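Local coordinates for protein membrane-bound protease PH1510 (Pyrococcus horikoshii, PDB 6M4B) that cleaves proteins, among them a stomatin homologue, preferentially near hydrophobic or aromatic residues, through the N-terminal serine-protease domain represented here, at residues H93-A98 with V167-A172; I72-P77 with P99-G104; A39-I44 with L198-V203. The protein carries 1 engineered substitution. One frame throughout, in Å; residues are numbered along the deposited sequence.

Going from the N terminus, residues 39-44 open the outermost loop, which closes when 198-203 returns to them in interaction 3, with 153 residues in between. Interactions 1 and 2 are nested inside this loop. Interaction 2 joins 72-77 to 99-104 across a 21-residue excursion that carries the engineered A83 at the nucleophile position. Residues 93-98 leave before that loop closes and meet 167-172 only later, so interactions 1 and 2 cross. Strands 41-47, 70-74, 94-97 and 170-171 are successive neighbours in one parallel sheet. The contacts thus tie its edge strand, the exit of a central strand and a peripheral loop into one domain.

Interaction 1: residues H93-A98 with V167-A172; sequences HLIAMA and VIEVVA
The amide of I95 is held by the carboxylate of E169: N gives a hydrogen bond of 2.8 Å to OE2, which it meets nearly along the C-O axis. Because the E169 chain folds back at chi2 (75°), its carboxylate reaches the backbone amide of I95 and stands in for a partner strand's carbonyl. The same OE2 forms a salt bridge with R142, so glutamate suits a place where an amide and a guanidinium need one acceptor; with an alanine here, the I95 amide would probably lose its acceptor and R142 its anionic mate. I95 O is gripped twice, by E169 N at 3.1 Å and by V170 N at 3.2 Å. Regular parallel pairing then takes over: M97 N bonds to V170 O at 2.8 Å, and A172 N to M97 O at 3.0 Å, the latter donor standing well above the carbonyl plane.

Apolar side chains close both faces of this ribbon. On one, I168 crosses I95 at about a right angle, their CG2 methyls 3.5 Å apart, and its CD1 abuts SD of M97 at 3.7 Å. The long, unbranched side chain of M97 lays CG as well as the sulfur against that methyl, and helix 159-164 packs against M97 and I168. On the other face the small A96 lets V170 come close, CB to CB 3.9 Å, while L94 CD1 touches CB and CG of E169, the two side chains crossing at a slant. Helix 175-182 covers A96 and V170.

The short strand 170-171 thereby becomes the outermost strand, within this chain, of the domain's parallel sheet, consistent with a ClpP/crotonase-type fold in which helices flank a core of parallel strands.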
ATOM      1  N   HIS A  93      10.865  -8.565  -0.739  1.00 33.07           N
ATOM      2  CA  HIS A  93      11.221  -9.349  -1.912  1.00 31.73           C
ATOM      3  C   HIS A  93      11.527 -10.800  -1.620  1.00 29.72           C
ATOM      4  O   HIS A  93      11.391 -11.639  -2.491  1.00 31.01           O
ATOM      5  CB  HIS A  93      12.396  -8.679  -2.613  1.00 35.57           C
ATOM      6  CG  HIS A  93      12.074  -7.325  -3.128  1.00 33.75           C
ATOM      7  ND1 HIS A  93      12.207  -6.190  -2.366  1.00 37.04           N
ATOM      8  CD2 HIS A  93      11.608  -6.915  -4.338  1.00 36.63           C
ATOM      9  CE1 HIS A  93      11.834  -5.134  -3.075  1.00 36.95           C
ATOM     10  NE2 HIS A  93      11.457  -5.554  -4.270  1.00 38.47           N
ATOM     11  N   LEU A  94      12.011 -11.069  -0.405  1.00 28.67           N
ATOM     12  CA  LEU A  94      12.385 -12.395   0.014  1.00 30.63           C
ATOM     13  C   LEU A  94      12.436 -12.427   1.543  1.00 31.49           C
ATOM     14  O   LEU A  94      12.881 -11.463   2.152  1.00 35.47           O
ATOM     15  CB  LEU A  94      13.767 -12.765  -0.542  1.00 30.93           C
ATOM     16  CG  LEU A  94      14.056 -14.271  -0.647  1.00 34.78           C
ATOM     17  CD1 LEU A  94      13.333 -14.786  -1.851  1.00 40.99           C
ATOM     18  CD2 LEU A  94      15.539 -14.599  -0.823  1.00 37.07           C
ATOM     19  N   ILE A  95      11.970 -13.514   2.151  1.00 29.64           N
ATOM     20  CA  ILE A  95      12.012 -13.636   3.581  1.00 33.40           C
ATOM     21  C   ILE A  95      12.858 -14.833   3.896  1.00 33.77           C
ATOM     22  O   ILE A  95      12.622 -15.912   3.356  1.00 33.75           O
ATOM     23  CB  ILE A  95      10.608 -13.840   4.223  1.00 35.20           C
ATOM     24  CG1 ILE A  95       9.632 -12.713   3.832  1.00 36.04           C
ATOM     25  CG2 ILE A  95      10.736 -13.864   5.729  1.00 36.80           C
ATOM     26  CD1 ILE A  95       8.172 -13.108   4.028  1.00 38.36           C
ATOM     27  N   ALA A  96      13.769 -14.638   4.824  1.00 33.74           N
ATOM     28  CA  ALA A  96      14.554 -15.711   5.406  1.00 35.42           C
ATOM     29  C   ALA A  96      14.391 -15.688   6.925  1.00 33.97           C
ATOM     30  O   ALA A  96      14.304 -14.607   7.537  1.00 36.76           O
ATOM     31  CB  ALA A  96      16.013 -15.530   5.042  1.00 34.80           C
ATOM     32  N   MET A  97      14.368 -16.870   7.510  1.00 33.20           N
ATOM     33  CA  MET A  97      14.355 -17.012   8.985  1.00 38.16           C
ATOM     34  C   MET A  97      15.491 -17.926   9.531  1.00 35.86           C
ATOM     35  O   MET A  97      15.772 -18.962   8.979  1.00 36.42           O
ATOM     36  CB  MET A  97      12.994 -17.529   9.456  1.00 36.83           C
ATOM     37  CG  MET A  97      11.826 -16.550   9.217  1.00 37.68           C
ATOM     38  SD  MET A  97      10.272 -17.267   9.751  1.00 40.60           S
ATOM     39  CE  MET A  97      10.422 -17.061  11.520  1.00 39.75           C
ATOM     40  N   ALA A  98      16.178 -17.458  10.556  1.00 42.47           N
ATOM     41  CA  ALA A  98      17.153 -18.295  11.287  1.00 51.78           C
ATOM     42  C   ALA A  98      16.411 -19.333  12.124  1.00 51.55           C
ATOM     43  O   ALA A  98      15.277 -19.071  12.529  1.00 43.35           O
ATOM     44  CB  ALA A  98      17.994 -17.437  12.203  1.00 44.58           C
ATOM     45  N   VAL A 167       4.915 -19.294   3.422  1.00 34.40           N
ATOM     46  CA  VAL A 167       4.989 -17.940   3.959  1.00 38.97           C
ATOM     47  C   VAL A 167       6.367 -17.287   3.779  1.00 41.28           C
ATOM     48  O   VAL A 167       6.455 -16.082   3.596  1.00 41.97           O
ATOM     49  CB  VAL A 167       4.719 -17.964   5.470  1.00 43.59           C
ATOM     50  CG1 VAL A 167       4.825 -16.599   6.094  1.00 47.36           C
ATOM     51  CG2 VAL A 167       3.348 -18.541   5.695  1.00 52.65           C
ATOM     52  N   ILE A 168       7.432 -18.071   3.884  1.00 39.88           N
ATOM     53  CA  ILE A 168       8.798 -17.560   3.682  1.00 41.23           C
ATOM     54  C   ILE A 168       9.494 -18.410   2.615  1.00 34.88           C
ATOM     55  O   ILE A 168       8.985 -19.437   2.195  1.00 40.32           O
ATOM     56  CB  ILE A 168       9.613 -17.596   4.984  1.00 40.69           C
ATOM     57  CG1 ILE A 168       9.854 -19.040   5.449  1.00 41.31           C
ATOM     58  CG2 ILE A 168       8.897 -16.821   6.086  1.00 39.72           C
ATOM     59  CD1 ILE A 168      10.793 -19.151   6.622  1.00 40.75           C
ATOM     60  N   GLU A 169      10.669 -17.972   2.202  1.00 35.47           N
ATOM     61  CA  GLU A 169      11.393 -18.622   1.132  1.00 35.13           C
ATOM     62  C   GLU A 169      12.650 -19.378   1.623  1.00 34.37           C
ATOM     63  O   GLU A 169      13.006 -20.353   1.016  1.00 30.91           O
ATOM     64  CB  GLU A 169      11.739 -17.635   0.006  1.00 34.62           C
ATOM     65  CG  GLU A 169      10.545 -17.077  -0.761  1.00 35.87           C
ATOM     66  CD  GLU A 169       9.790 -16.019   0.041  1.00 38.42           C
ATOM     67  OE1 GLU A 169       8.569 -16.187   0.278  1.00 35.93           O
ATOM     68  OE2 GLU A 169      10.421 -15.023   0.437  1.00 35.58           O
ATOM     69  N   VAL A 170      13.256 -18.961   2.724  1.00 32.26           N
ATOM     70  CA  VAL A 170      14.524 -19.498   3.128  1.00 37.52           C
ATOM     71  C   VAL A 170      14.611 -19.658   4.634  1.00 37.26           C
ATOM     72  O   VAL A 170      14.294 -18.755   5.397  1.00 36.61           O
ATOM     73  CB  VAL A 170      15.690 -18.559   2.634  1.00 39.70           C
ATOM     74  CG1 VAL A 170      17.029 -19.022   3.154  1.00 37.09           C
ATOM     75  CG2 VAL A 170      15.709 -18.454   1.084  1.00 37.31           C
ATOM     76  N   VAL A 171      15.048 -20.835   5.055  1.00 38.17           N
ATOM     77  CA  VAL A 171      15.599 -21.015   6.431  1.00 43.19           C
ATOM     78  C   VAL A 171      17.140 -21.049   6.369  1.00 38.03           C
ATOM     79  O   VAL A 171      17.715 -21.912   5.668  1.00 36.81           O
ATOM     80  CB  VAL A 171      15.103 -22.332   7.058  1.00 42.25           C
ATOM     81  CG1 VAL A 171      15.615 -22.453   8.497  1.00 43.33           C
ATOM     82  CG2 VAL A 171      13.590 -22.381   6.993  1.00 46.38           C
ATOM     83  N   ALA A 172      17.777 -20.151   7.112  1.00 41.47           N
ATOM     84  CA  ALA A 172      19.238 -19.981   7.071  1.00 42.00           C
ATOM     85  C   ALA A 172      19.855 -19.579   8.408  1.00 42.97           C
ATOM     86  O   ALA A 172      19.451 -18.571   9.025  1.00 39.87           O
ATOM     87  CB  ALA A 172      19.609 -18.916   6.035  1.00 45.46           C
TER

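Interaction 2: residues I72-P77 with P99-G104; sequences IYVYPP and PGTSIG
V74 and T101 meet through complementary torsions. CG1 of V74 extends anti to its backbone N (chi1 -169°) and lies 3.8 Å from CB of T101. In T101, chi1 of 58° puts OG1 between the backbone N and the carbonyl carbon and swings the methyl CG2 toward the backbone where the chain leaves strand 70-74. That methyl sits 3.4 Å from V74 O and 3.6 Å from P76 O, while OG1 is turned to donate a hydrogen bond to A98 O. Threonine suits the place because one branch packs while the other fastens its own turn.

No hydrogen bond joins the two segments, so van der Waals fit alone carries the contact. The cis peptide before P76 bends the chain as it leaves strand 70-74, and P77 arrives with CB 3.3 Å from P99 O. Next to it G100, at a positive phi of 79°, takes a turn that most residues adopt at some cost; its CA is 5.0 Å from that of P77. P77 and G100 lie exposed, P99 partly so, whereas V74 and T101 are buried.

Beyond T101 the chain enters strand 102-104, which leads directly to A105, a substrate-binding residue. The contact sits between two supports: V74 rests on M97 of the adjoining strand 94-97, and I103 packs on helix 84-90.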
ATOM      1  N   ILE A  72      14.219  -9.593   4.049  1.00 37.83           N
ATOM      2  CA  ILE A  72      13.974  -9.481   5.464  1.00 37.34           C
ATOM      3  C   ILE A  72      14.412 -10.807   6.074  1.00 33.64           C
ATOM      4  O   ILE A  72      13.944 -11.860   5.663  1.00 34.18           O
ATOM      5  CB  ILE A  72      12.487  -9.154   5.772  1.00 36.70           C
ATOM      6  CG1 ILE A  72      12.102  -7.782   5.183  1.00 37.64           C
ATOM      7  CG2 ILE A  72      12.253  -9.172   7.255  1.00 36.80           C
ATOM      8  CD1 ILE A  72      12.818  -6.591   5.745  1.00 35.72           C
ATOM      9  N   TYR A  73      15.346 -10.720   7.023  1.00 36.16           N
ATOM     10  CA  TYR A  73      15.983 -11.870   7.611  1.00 36.30           C
ATOM     11  C   TYR A  73      15.726 -11.793   9.094  1.00 39.22           C
ATOM     12  O   TYR A  73      16.259 -10.920   9.777  1.00 39.76           O
ATOM     13  CB  TYR A  73      17.471 -11.876   7.328  1.00 39.00           C
ATOM     14  CG  TYR A  73      18.301 -13.072   7.837  1.00 38.48           C
ATOM     15  CD1 TYR A  73      17.721 -14.298   8.108  1.00 41.76           C
ATOM     16  CD2 TYR A  73      19.688 -12.953   8.029  1.00 38.20           C
ATOM     17  CE1 TYR A  73      18.474 -15.378   8.519  1.00 39.29           C
ATOM     18  CE2 TYR A  73      20.464 -14.038   8.464  1.00 39.99           C
ATOM     19  CZ  TYR A  73      19.870 -15.253   8.670  1.00 41.92           C
ATOM     20  OH  TYR A  73      20.619 -16.353   9.086  1.00 39.14           O
ATOM     21  N   VAL A  74      14.883 -12.702   9.565  1.00 35.74           N
ATOM     22  CA  VAL A  74      14.527 -12.744  10.964  1.00 42.47           C
ATOM     23  C   VAL A  74      15.679 -13.435  11.716  1.00 39.20           C
ATOM     24  O   VAL A  74      15.905 -14.652  11.598  1.00 37.08           O
ATOM     25  CB  VAL A  74      13.199 -13.485  11.219  1.00 41.75           C
ATOM     26  CG1 VAL A  74      12.769 -13.245  12.680  1.00 46.34           C
ATOM     27  CG2 VAL A  74      12.117 -12.982  10.256  1.00 41.48           C
ATOM     28  N   TYR A  75      16.398 -12.636  12.477  1.00 44.89           N
ATOM     29  CA  TYR A  75      17.742 -12.980  12.946  1.00 53.05           C
ATOM     30  C   TYR A  75      18.122 -11.996  14.072  1.00 54.57           C
ATOM     31  O   TYR A  75      17.731 -10.808  13.987  1.00 43.87           O
ATOM     32  CB  TYR A  75      18.712 -12.861  11.760  1.00 51.46           C
ATOM     33  CG  TYR A  75      20.156 -13.145  12.067  1.00 51.00           C
ATOM     34  CD1 TYR A  75      20.994 -12.137  12.574  1.00 56.25           C
ATOM     35  CD2 TYR A  75      20.704 -14.406  11.825  1.00 51.61           C
ATOM     36  CE1 TYR A  75      22.337 -12.394  12.846  1.00 55.37           C
ATOM     37  CE2 TYR A  75      22.043 -14.684  12.111  1.00 55.67           C
ATOM     38  CZ  TYR A  75      22.842 -13.669  12.610  1.00 55.42           C
ATOM     39  OH  TYR A  75      24.136 -13.924  12.879  1.00 63.93           O
ATOM     40  N   PRO A  76      18.910 -12.452  15.085  1.00 54.44           N
ATOM     41  CA  PRO A  76      19.572 -13.763  15.304  1.00 55.34           C
ATOM     42  C   PRO A  76      18.632 -14.772  15.860  1.00 50.37           C
ATOM     43  O   PRO A  76      17.498 -14.418  16.145  1.00 50.23           O
ATOM     44  CB  PRO A  76      20.653 -13.455  16.358  1.00 52.90           C
ATOM     45  CG  PRO A  76      20.102 -12.296  17.106  1.00 56.02           C
ATOM     46  CD  PRO A  76      19.332 -11.464  16.103  1.00 53.89           C
ATOM     47  N   PRO A  77      19.079 -16.042  16.020  1.00 50.21           N
ATOM     48  CA  PRO A  77      18.166 -17.031  16.612  1.00 52.66           C
ATOM     49  C   PRO A  77      17.625 -16.465  17.937  1.00 51.51           C
ATOM     50  O   PRO A  77      18.316 -15.690  18.589  1.00 46.27           O
ATOM     51  CB  PRO A  77      19.067 -18.264  16.800  1.00 53.68           C
ATOM     52  CG  PRO A  77      20.030 -18.170  15.647  1.00 51.41           C
ATOM     53  CD  PRO A  77      20.350 -16.676  15.620  1.00 56.58           C
ATOM     54  N   PRO A  99      17.007 -20.527  12.339  1.00 55.64           N
ATOM     55  CA  PRO A  99      16.314 -21.486  13.229  1.00 54.00           C
ATOM     56  C   PRO A  99      16.187 -20.877  14.613  1.00 51.62           C
ATOM     57  O   PRO A  99      17.004 -20.003  14.973  1.00 49.00           O
ATOM     58  CB  PRO A  99      17.220 -22.715  13.218  1.00 57.47           C
ATOM     59  CG  PRO A  99      17.979 -22.620  11.915  1.00 59.49           C
ATOM     60  CD  PRO A  99      18.204 -21.129  11.722  1.00 59.68           C
ATOM     61  N   GLY A 100      15.090 -21.224  15.298  1.00 49.63           N
ATOM     62  CA  GLY A 100      14.734 -20.646  16.600  1.00 46.69           C
ATOM     63  C   GLY A 100      14.087 -19.274  16.580  1.00 50.93           C
ATOM     64  O   GLY A 100      14.095 -18.556  17.589  1.00 48.15           O
ATOM     65  N   THR A 101      13.544 -18.863  15.428  1.00 53.23           N
ATOM     66  CA  THR A 101      12.916 -17.540  15.334  1.00 47.25           C
ATOM     67  C   THR A 101      11.434 -17.728  15.148  1.00 45.98           C
ATOM     68  O   THR A 101      10.947 -18.839  15.043  1.00 44.53           O
ATOM     69  CB  THR A 101      13.492 -16.664  14.194  1.00 49.54           C
ATOM     70  OG1 THR A 101      13.350 -17.340  12.941  1.00 34.92           O
ATOM     71  CG2 THR A 101      14.939 -16.311  14.459  1.00 51.71           C
ATOM     72  N   SER A 102      10.713 -16.628  15.114  1.00 44.66           N
ATOM     73  CA  SER A 102       9.264 -16.688  15.107  1.00 48.72           C
ATOM     74  C   SER A 102       8.689 -15.634  14.142  1.00 42.88           C
ATOM     75  O   SER A 102       9.210 -14.526  14.019  1.00 41.91           O
ATOM     76  CB  SER A 102       8.779 -16.405  16.534  1.00 47.70           C
ATOM     77  OG  SER A 102       7.407 -16.625  16.611  1.00 65.42           O
ATOM     78  N   ILE A 103       7.587 -15.958  13.489  1.00 38.84           N
ATOM     79  CA  ILE A 103       6.883 -14.939  12.663  1.00 43.86           C
ATOM     80  C   ILE A 103       5.378 -15.008  12.939  1.00 41.38           C
ATOM     81  O   ILE A 103       4.843 -16.075  13.203  1.00 42.82           O
ATOM     82  CB  ILE A 103       7.223 -15.102  11.156  1.00 37.59           C
ATOM     83  CG1 ILE A 103       6.621 -13.975  10.324  1.00 41.25           C
ATOM     84  CG2 ILE A 103       6.757 -16.447  10.632  1.00 40.83           C
ATOM     85  CD1 ILE A 103       7.242 -13.872   8.955  1.00 41.57           C
ATOM     86  N   GLY A 104       4.698 -13.878  12.868  1.00 42.33           N
ATOM     87  CA  GLY A 104       3.244 -13.876  13.060  1.00 45.81           C
ATOM     88  C   GLY A 104       2.797 -13.210  14.350  1.00 41.70           C
ATOM     89  O   GLY A 104       3.450 -12.262  14.843  1.00 40.44           O
TER

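Interaction 3: residues A39-I44 with L198-V203; sequences AEAIII and LNFTNV
E40 reaches across to the backbone of N199 and, by the same side chain, to the ring of F200. CG of E40 points opposite the backbone N across the CA-CB bond (chi1 175°), and a bend at chi2 turns the carboxylate back so that OE1 accepts a hydrogen bond of 2.8 Å from N199 N. The bond is fairly straight at the hydrogen, 160°, but arrives on the anti side of the carboxylate and 35° out of its plane. The CG methylene is used as well: it comes obliquely to F200, 3.7 Å from CE1.

The close-packed part centres on this ring. A41 CB meets its edge nearly in the plane, 3.9 Å from CZ, and L198 CB stands 4.0 Å above one face, offset toward the rim. A41, with only a methyl, lets the phenyl edge approach the sheet, while V10 of strand 9-16 and L179 and S182 of helix 175-182 add to the ring's surroundings.

Farther out the loop is looser. N199 is exposed, and a weak bond of 3.4 Å from T201 N to N199 OD1 makes an Asx turn there. N183 receives the F200 amide on OD1, and its ND2 bonds to T201 OG1. The loop also touches a crystal neighbour, which may influence its outer shape.

A single carboxylate oxygen bonded to one backbone amide, set beside an aromatic plug, is consistent with a loop held on its way to strand 204-207 by a mix of F200 burial, the E40 bond and bonds from N8 and N183. The carboxylate contributes direction, and its bond uses the backbone of N199, not its side chain.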
ATOM      1  N   ALA A  39      23.638  -1.697  -5.223  1.00 46.57           N
ATOM      2  CA  ALA A  39      23.751  -3.025  -4.618  1.00 45.87           C
ATOM      3  C   ALA A  39      22.848  -4.046  -5.316  1.00 43.81           C
ATOM      4  O   ALA A  39      21.793  -3.702  -5.872  1.00 46.31           O
ATOM      5  CB  ALA A  39      23.435  -2.974  -3.143  1.00 46.68           C
ATOM      6  N   GLU A  40      23.289  -5.294  -5.268  1.00 40.56           N
ATOM      7  CA  GLU A  40      22.540  -6.435  -5.738  1.00 42.58           C
ATOM      8  C   GLU A  40      21.290  -6.674  -4.870  1.00 38.28           C
ATOM      9  O   GLU A  40      20.312  -7.209  -5.346  1.00 43.51           O
ATOM     10  CB  GLU A  40      23.459  -7.665  -5.705  1.00 42.61           C
ATOM     11  CG  GLU A  40      22.832  -9.013  -6.048  1.00 44.89           C
ATOM     12  CD  GLU A  40      22.318  -9.084  -7.449  1.00 48.30           C
ATOM     13  OE1 GLU A  40      21.513  -9.991  -7.753  1.00 51.88           O
ATOM     14  OE2 GLU A  40      22.683  -8.204  -8.250  1.00 47.66           O
ATOM     15  N   ALA A  41      21.392  -6.348  -3.588  1.00 40.93           N
ATOM     16  CA  ALA A  41      20.333  -6.583  -2.582  1.00 41.75           C
ATOM     17  C   ALA A  41      20.767  -5.970  -1.270  1.00 42.98           C
ATOM     18  O   ALA A  41      21.977  -5.809  -1.029  1.00 41.82           O
ATOM     19  CB  ALA A  41      20.041  -8.079  -2.374  1.00 36.12           C
ATOM     20  N   ILE A  42      19.789  -5.668  -0.415  1.00 38.29           N
ATOM     21  CA  ILE A  42      20.075  -5.326   0.976  1.00 39.51           C
ATOM     22  C   ILE A  42      19.349  -6.326   1.867  1.00 40.46           C
ATOM     23  O   ILE A  42      18.177  -6.615   1.648  1.00 38.03           O
ATOM     24  CB  ILE A  42      19.710  -3.869   1.311  1.00 40.93           C
ATOM     25  CG1 ILE A  42      20.106  -3.553   2.765  1.00 40.53           C
ATOM     26  CG2 ILE A  42      18.250  -3.555   1.053  1.00 43.51           C
ATOM     27  CD1 ILE A  42      19.862  -2.115   3.132  1.00 43.66           C
ATOM     28  N   ILE A  43      20.068  -6.886   2.828  1.00 41.62           N
ATOM     29  CA  ILE A  43      19.525  -7.802   3.813  1.00 40.28           C
ATOM     30  C   ILE A  43      19.337  -7.008   5.106  1.00 43.81           C
ATOM     31  O   ILE A  43      20.231  -6.311   5.564  1.00 43.38           O
ATOM     32  CB  ILE A  43      20.446  -8.979   4.107  1.00 37.93           C
ATOM     33  CG1 ILE A  43      20.604  -9.849   2.838  1.00 38.84           C
ATOM     34  CG2 ILE A  43      19.877  -9.829   5.256  1.00 37.54           C
ATOM     35  CD1 ILE A  43      21.783 -10.810   2.901  1.00 39.17           C
ATOM     36  N   ILE A  44      18.139  -7.094   5.661  1.00 42.32           N
ATOM     37  CA  ILE A  44      17.827  -6.436   6.893  1.00 38.88           C
ATOM     38  C   ILE A  44      17.530  -7.505   7.890  1.00 37.78           C
ATOM     39  O   ILE A  44      16.563  -8.232   7.744  1.00 42.03           O
ATOM     40  CB  ILE A  44      16.705  -5.430   6.701  1.00 45.47           C
ATOM     41  CG1 ILE A  44      17.278  -4.291   5.859  1.00 49.30           C
ATOM     42  CG2 ILE A  44      16.189  -4.957   8.054  1.00 48.04           C
ATOM     43  CD1 ILE A  44      16.274  -3.283   5.426  1.00 54.17           C
ATOM     44  N   LEU A 198      18.031 -13.240  -8.157  1.00 39.68           N
ATOM     45  CA  LEU A 198      19.092 -12.827  -7.270  1.00 38.46           C
ATOM     46  C   LEU A 198      20.387 -13.556  -7.655  1.00 41.77           C
ATOM     47  O   LEU A 198      20.389 -14.777  -7.904  1.00 44.44           O
ATOM     48  CB  LEU A 198      18.753 -13.137  -5.820  1.00 38.44           C
ATOM     49  CG  LEU A 198      17.532 -12.399  -5.254  1.00 40.88           C
ATOM     50  CD1 LEU A 198      17.118 -13.009  -3.933  1.00 39.95           C
ATOM     51  CD2 LEU A 198      17.828 -10.925  -5.097  1.00 39.29           C
ATOM     52  N   ASN A 199      21.479 -12.824  -7.724  1.00 40.41           N
ATOM     53  CA  ASN A 199      22.761 -13.410  -8.103  1.00 41.62           C
ATOM     54  C   ASN A 199      23.736 -13.235  -7.004  1.00 36.54           C
ATOM     55  O   ASN A 199      24.271 -12.134  -6.779  1.00 35.35           O
ATOM     56  CB  ASN A 199      23.279 -12.762  -9.355  1.00 44.15           C
ATOM     57  CG  ASN A 199      24.720 -13.139  -9.654  1.00 43.51           C
ATOM     58  OD1 ASN A 199      25.276 -14.100  -9.130  1.00 44.70           O
ATOM     59  ND2 ASN A 199      25.324 -12.356 -10.517  1.00 47.38           N
ATOM     60  N   PHE A 200      23.944 -14.327  -6.282  1.00 35.65           N
ATOM     61  CA  PHE A 200      24.784 -14.276  -5.106  1.00 35.18           C
ATOM     62  C   PHE A 200      25.937 -15.246  -5.172  1.00 33.77           C
ATOM     63  O   PHE A 200      26.560 -15.562  -4.165  1.00 37.53           O
ATOM     64  CB  PHE A 200      23.960 -14.628  -3.848  1.00 39.16           C
ATOM     65  CG  PHE A 200      22.899 -13.608  -3.462  1.00 36.93           C
ATOM     66  CD1 PHE A 200      23.094 -12.212  -3.613  1.00 41.01           C
ATOM     67  CD2 PHE A 200      21.772 -14.041  -2.844  1.00 40.00           C
ATOM     68  CE1 PHE A 200      22.139 -11.326  -3.180  1.00 44.36           C
ATOM     69  CE2 PHE A 200      20.802 -13.158  -2.410  1.00 36.89           C
ATOM     70  CZ  PHE A 200      20.983 -11.819  -2.566  1.00 43.15           C
ATOM     71  N   THR A 201      26.272 -15.693  -6.356  1.00 34.63           N
ATOM     72  CA  THR A 201      27.348 -16.650  -6.489  1.00 39.59           C
ATOM     73  C   THR A 201      28.675 -16.109  -5.923  1.00 40.05           C
ATOM     74  O   THR A 201      29.295 -16.762  -5.115  1.00 43.58           O
ATOM     75  CB  THR A 201      27.463 -17.026  -7.950  1.00 41.64           C
ATOM     76  OG1 THR A 201      26.161 -17.456  -8.385  1.00 36.58           O
ATOM     77  CG2 THR A 201      28.542 -18.142  -8.146  1.00 43.06           C
ATOM     78  N   ASN A 202      29.049 -14.894  -6.296  1.00 43.39           N
ATOM     79  CA  ASN A 202      30.230 -14.221  -5.734  1.00 42.72           C
ATOM     80  C   ASN A 202      29.881 -12.824  -5.403  1.00 38.20           C
ATOM     81  O   ASN A 202      29.626 -12.008  -6.303  1.00 40.68           O
ATOM     82  CB  ASN A 202      31.366 -14.226  -6.747  1.00 40.19           C
ATOM     83  CG  ASN A 202      31.910 -15.606  -6.943  1.00 42.09           C
ATOM     84  OD1 ASN A 202      31.708 -16.240  -7.968  1.00 48.98           O
ATOM     85  ND2 ASN A 202      32.544 -16.112  -5.913  1.00 41.82           N
ATOM     86  N   VAL A 203      29.837 -12.530  -4.119  1.00 40.54           N
ATOM     87  CA  VAL A 203      29.278 -11.270  -3.667  1.00 43.28           C
ATOM     88  C   VAL A 203      30.101 -10.702  -2.524  1.00 42.80           C
ATOM     89  O   VAL A 203      30.708 -11.442  -1.807  1.00 46.68           O
ATOM     90  CB  VAL A 203      27.817 -11.477  -3.315  1.00 47.55           C
ATOM     91  CG1 VAL A 203      27.662 -12.560  -2.292  1.00 57.40           C
ATOM     92  CG2 VAL A 203      27.252 -10.217  -2.749  1.00 61.41           C
TER